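Local coordinates for gentamicin resistance protein (Enterococcus gallinarum, PDB 6CTZ) that probably confers resistance to gentamicin and kanamycin as a magnesium-dependent, nucleotide-using 2''-phosphotransferase of aminoglycosides, at residues N35-F40 with G87-Q92. The protein carries 2 engineered substitutions. Numbering follows the deposited sequence.
Sequences NGDWVF and GYRKVQ. With GDP (guanosine-5'-diphosphate), chain B.
In the kinase-like N-lobe, antiparallel strands 38-43 and 83-89 pair beside the guanine pocket, the second running on into the hinge. Val39 and Tyr88 form the hydrogen-bonded pair, Val39 N to Tyr88 O 2.8 Å and Tyr88 N to Val39 O 2.9 Å; past the strand end, Lys90 N reaches Asp37 O. On the nucleotide face, CB of Val39 lies over one face of the Tyr88 ring, 3.9 Å from its centroid. Tyr88 CG sits between backbone N and carbonyl carbon (chi1 55°), which carries the phenol across the neighbouring strand, over Val39, to the base, where OH donates to N7 of GDP. On the other face, Arg89 CG lies over the six-membered ring of Trp38, 3.8 Å from the centroid, and Trp38 CZ2 lies over one face of the guanidinium, whose plane is turned 39° from the indole. A water at the guanidinium edge, in its plane, accepts from Arg89 NH1 and donates to Asp37 O, that carbonyl's second donor. Gly87 CA packs over the Phe40 ring. Another water links Lys90 NZ to Gly36 O. In the hinge, Val91 N donates to GDP O6 at 2.9 Å, while Val39 CG2 approaches the same oxygen to 3.8 Å.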
ATOM      1  N   ASN A  35      -3.111  25.809  -3.456  1.00 19.78           N
ATOM      2  CA  ASN A  35      -2.250  26.664  -4.269  1.00 21.35           C
ATOM      3  C   ASN A  35      -1.453  25.886  -5.310  1.00 22.69           C
ATOM      4  O   ASN A  35      -0.391  26.342  -5.748  1.00 24.92           O
ATOM      5  CB  ASN A  35      -1.334  27.546  -3.411  1.00 23.08           C
ATOM      6  CG  ASN A  35      -2.116  28.444  -2.471  1.00 23.50           C
ATOM      7  OD1 ASN A  35      -3.310  28.655  -2.663  1.00 24.32           O
ATOM      8  ND2 ASN A  35      -1.450  28.968  -1.450  1.00 23.95           N
ATOM      9  N   GLY A  36      -1.947  24.716  -5.716  1.00 21.96           N
ATOM     10  CA  GLY A  36      -1.237  23.868  -6.645  1.00 22.42           C
ATOM     11  C   GLY A  36       0.039  23.258  -6.115  1.00 22.26           C
ATOM     12  O   GLY A  36       0.692  22.501  -6.845  1.00 24.54           O
ATOM     13  N   ASP A  37       0.400  23.532  -4.861  1.00 21.36           N
ATOM     14  CA  ASP A  37       1.721  23.214  -4.337  1.00 22.84           C
ATOM     15  C   ASP A  37       1.713  22.353  -3.086  1.00 20.47           C
ATOM     16  O   ASP A  37       2.671  21.607  -2.873  1.00 19.88           O
ATOM     17  CB  ASP A  37       2.490  24.505  -4.001  1.00 26.73           C
ATOM     18  CG  ASP A  37       2.754  25.362  -5.214  1.00 31.85           C
ATOM     19  OD1 ASP A  37       2.654  24.841  -6.346  1.00 34.26           O
ATOM     20  OD2 ASP A  37       3.069  26.555  -5.033  1.00 33.95           O
ATOM     21  N   TRP A  38       0.694  22.458  -2.238  1.00 17.72           N
ATOM     22  CA  TRP A  38       0.712  21.855  -0.910  1.00 16.67           C
ATOM     23  C   TRP A  38      -0.385  20.811  -0.815  1.00 15.97           C
ATOM     24  O   TRP A  38      -1.555  21.114  -1.065  1.00 18.35           O
ATOM     25  CB  TRP A  38       0.482  22.911   0.171  1.00 18.38           C
ATOM     26  CG  TRP A  38       1.628  23.845   0.331  1.00 19.89           C
ATOM     27  CD1 TRP A  38       1.731  25.111  -0.161  1.00 23.08           C
ATOM     28  CD2 TRP A  38       2.849  23.583   1.035  1.00 19.89           C
ATOM     29  NE1 TRP A  38       2.940  25.655   0.199  1.00 23.96           N
ATOM     30  CE2 TRP A  38       3.647  24.737   0.931  1.00 22.64           C
ATOM     31  CE3 TRP A  38       3.343  22.478   1.741  1.00 20.25           C
ATOM     32  CZ2 TRP A  38       4.912  24.824   1.509  1.00 22.57           C
ATOM     33  CZ3 TRP A  38       4.599  22.563   2.313  1.00 21.70           C
ATOM     34  CH2 TRP A  38       5.369  23.731   2.195  1.00 22.39           C
ATOM     35  N   VAL A  39      -0.012  19.608  -0.421  1.00 14.40           N
ATOM     36  CA  VAL A  39      -0.982  18.586  -0.177  1.00 13.96           C
ATOM     37  C   VAL A  39      -1.346  18.615   1.311  1.00 14.11           C
ATOM     38  O   VAL A  39      -0.491  18.510   2.133  1.00 15.45           O
ATOM     39  CB  VAL A  39      -0.416  17.160  -0.510  1.00 13.66           C
ATOM     40  CG1 VAL A  39      -1.418  16.083  -0.134  1.00 14.79           C
ATOM     41  CG2 VAL A  39       0.008  17.061  -1.958  1.00 14.82           C
ATOM     42  N   PHE A  40      -2.604  18.808   1.627  1.00 13.87           N
ATOM     43  CA  PHE A  40      -3.092  18.652   2.990  1.00 14.15           C
ATOM     44  C   PHE A  40      -3.889  17.362   3.080  1.00 14.48           C
ATOM     45  O   PHE A  40      -4.793  17.118   2.267  1.00 15.70           O
ATOM     46  CB  PHE A  40      -3.865  19.880   3.481  1.00 15.14           C
ATOM     47  CG  PHE A  40      -2.961  20.986   3.906  1.00 15.67           C
ATOM     48  CD1 PHE A  40      -2.471  21.892   2.976  1.00 16.40           C
ATOM     49  CD2 PHE A  40      -2.534  21.073   5.222  1.00 16.47           C
ATOM     50  CE1 PHE A  40      -1.609  22.907   3.363  1.00 17.58           C
ATOM     51  CE2 PHE A  40      -1.669  22.072   5.613  1.00 17.40           C
ATOM     52  CZ  PHE A  40      -1.199  22.985   4.682  1.00 17.59           C
ATOM     53  N   GLY A  87       0.414  18.731   6.217  1.00 12.45           N
ATOM     54  CA  GLY A  87       0.617  19.329   4.926  1.00 12.68           C
ATOM     55  C   GLY A  87       2.047  19.101   4.460  1.00 11.26           C
ATOM     56  O   GLY A  87       2.954  19.244   5.228  1.00 12.60           O
ATOM     57  N   TYR A  88       2.210  18.766   3.188  1.00 12.33           N
ATOM     58  CA  TYR A  88       3.489  18.543   2.587  1.00 12.48           C
ATOM     59  C   TYR A  88       3.541  19.047   1.159  1.00 11.80           C
ATOM     60  O   TYR A  88       2.545  19.064   0.540  1.00 12.77           O
ATOM     61  CB  TYR A  88       3.888  17.050   2.640  1.00 12.91           C
ATOM     62  CG  TYR A  88       2.921  16.018   2.050  1.00 11.81           C
ATOM     63  CD1 TYR A  88       1.956  15.455   2.822  1.00 12.79           C
ATOM     64  CD2 TYR A  88       3.055  15.557   0.758  1.00 11.86           C
ATOM     65  CE1 TYR A  88       1.136  14.478   2.344  1.00 11.89           C
ATOM     66  CE2 TYR A  88       2.210  14.569   0.270  1.00 12.27           C
ATOM     67  CZ  TYR A  88       1.280  14.036   1.087  1.00 11.70           C
ATOM     68  OH  TYR A  88       0.437  13.040   0.674  1.00 12.20           O
ATOM     69  N   ARG A  89       4.705  19.455   0.699  1.00 12.37           N
ATOM     70  CA  ARG A  89       4.844  19.891  -0.680  1.00 14.27           C
ATOM     71  C   ARG A  89       4.489  18.678  -1.542  1.00 12.98           C
ATOM     72  O   ARG A  89       4.950  17.607  -1.301  1.00 13.86           O
ATOM     73  CB  ARG A  89       6.263  20.359  -1.019  1.00 16.45           C
ATOM     74  CG  ARG A  89       6.612  21.742  -0.483  1.00 21.30           C
ATOM     75  CD  ARG A  89       7.707  22.483  -1.251  1.00 25.55           C
ATOM     76  NE  ARG A  89       7.734  23.915  -0.873  1.00 29.57           N
ATOM     77  CZ  ARG A  89       7.025  24.878  -1.475  1.00 31.56           C
ATOM     78  NH1 ARG A  89       6.251  24.621  -2.483  1.00 31.73           N
ATOM     79  NH2 ARG A  89       7.098  26.131  -1.047  1.00 32.31           N
ATOM     80  N   LYS A  90       3.692  18.891  -2.563  1.00 14.29           N
ATOM     81  CA  LYS A  90       3.268  17.809  -3.430  1.00 15.60           C
ATOM     82  C   LYS A  90       4.476  17.012  -3.912  1.00 14.20           C
ATOM     83  O   LYS A  90       5.493  17.575  -4.332  1.00 14.89           O
ATOM     84  CB  LYS A  90       2.504  18.399  -4.614  1.00 17.91           C
ATOM     85  CG  LYS A  90       1.802  17.361  -5.452  1.00 21.63           C
ATOM     86  CD  LYS A  90       0.983  18.000  -6.558  1.00 25.58           C
ATOM     87  CE  LYS A  90       1.862  18.637  -7.611  1.00 29.17           C
ATOM     88  NZ  LYS A  90       1.074  19.013  -8.822  1.00 32.91           N
ATOM     89  N   VAL A  91       4.380  15.693  -3.805  1.00 14.14           N
ATOM     90  CA  VAL A  91       5.414  14.851  -4.379  1.00 16.08           C
ATOM     91  C   VAL A  91       5.195  14.890  -5.886  1.00 20.29           C
ATOM     92  O   VAL A  91       4.112  14.560  -6.380  1.00 23.70           O
ATOM     93  CB  VAL A  91       5.348  13.432  -3.794  1.00 14.86           C
ATOM     94  CG1 VAL A  91       6.420  12.532  -4.401  1.00 16.82           C
ATOM     95  CG2 VAL A  91       5.511  13.487  -2.272  1.00 15.41           C
ATOM     96  N   GLN A  92       6.188  15.366  -6.611  1.00 24.40           N
ATOM     97  CA  GLN A  92       5.916  15.749  -7.985  1.00 26.07           C
ATOM     98  C   GLN A  92       5.913  14.533  -8.890  1.00 25.98           C
ATOM     99  O   GLN A  92       6.473  13.478  -8.571  1.00 26.97           O
ATOM    100  CB  GLN A  92       6.926  16.783  -8.479  1.00 28.95           C
ATOM    101  CG  GLN A  92       6.830  18.135  -7.774  1.00 31.68           C
ATOM    102  CD  GLN A  92       5.586  18.928  -8.153  1.00 34.28           C
ATOM    103  OE1 GLN A  92       5.028  18.762  -9.242  1.00 35.48           O
ATOM    104  NE2 GLN A  92       5.152  19.804  -7.253  1.00 35.84           N
TER
HETATM  105  PB  GDP B 401      -4.964   6.614   1.769  1.00 13.20           P
HETATM  106  O1B GDP B 401      -4.048   6.303   2.927  1.00 13.74           O
HETATM  107  O2B GDP B 401      -4.825   5.612   0.642  1.00 12.41           O
HETATM  108  O3B GDP B 401      -6.390   6.843   2.216  1.00 14.36           O
HETATM  109  O3A GDP B 401      -4.471   8.057   1.224  1.00 12.67           O
HETATM  110  PA  GDP B 401      -3.161   8.418   0.342  1.00 12.85           P
HETATM  111  O1A GDP B 401      -2.025   8.838   1.226  1.00 12.63           O
HETATM  112  O2A GDP B 401      -2.840   7.277  -0.607  1.00 12.49           O
HETATM  113  O5' GDP B 401      -3.685   9.745  -0.435  1.00 13.39           O
HETATM  114  C5' GDP B 401      -4.879   9.666  -1.202  1.00 14.88           C
HETATM  115  C4' GDP B 401      -4.562  10.004  -2.639  1.00 13.94           C
HETATM  116  O4' GDP B 401      -4.178  11.377  -2.713  1.00 14.24           O
HETATM  117  C3' GDP B 401      -3.386   9.249  -3.235  1.00 13.54           C
HETATM  118  O3' GDP B 401      -3.735   7.930  -3.669  1.00 15.04           O
HETATM  119  C2' GDP B 401      -3.051  10.147  -4.399  1.00 13.25           C
HETATM  120  O2' GDP B 401      -4.003   9.976  -5.455  1.00 15.35           O
HETATM  121  C1' GDP B 401      -3.283  11.528  -3.808  1.00 13.30           C
HETATM  122  N9  GDP B 401      -2.016  12.070  -3.277  1.00 11.79           N
HETATM  123  C8  GDP B 401      -1.595  12.093  -1.992  1.00 12.39           C
HETATM  124  N7  GDP B 401      -0.374  12.686  -1.926  1.00 12.32           N
HETATM  125  C5  GDP B 401      -0.025  13.045  -3.177  1.00 11.97           C
HETATM  126  C6  GDP B 401       1.123  13.690  -3.825  1.00 12.06           C
HETATM  127  O6  GDP B 401       2.097  14.080  -3.154  1.00 12.71           O
HETATM  128  N1  GDP B 401       1.058  13.858  -5.155  1.00 13.36           N
HETATM  129  C2  GDP B 401       0.014  13.453  -5.911  1.00 13.94           C
HETATM  130  N2  GDP B 401       0.031  13.678  -7.239  1.00 14.99           N
HETATM  131  N3  GDP B 401      -1.072  12.843  -5.386  1.00 13.17           N
HETATM  132  C4  GDP B 401      -1.119  12.639  -4.053  1.00 11.95           C
HETATM  133  O   HOH W   1      -0.045  21.536  -9.212  1.00 43.13           O
HETATM  134  O   HOH W   2       5.106  22.275  -4.114  1.00 37.79           O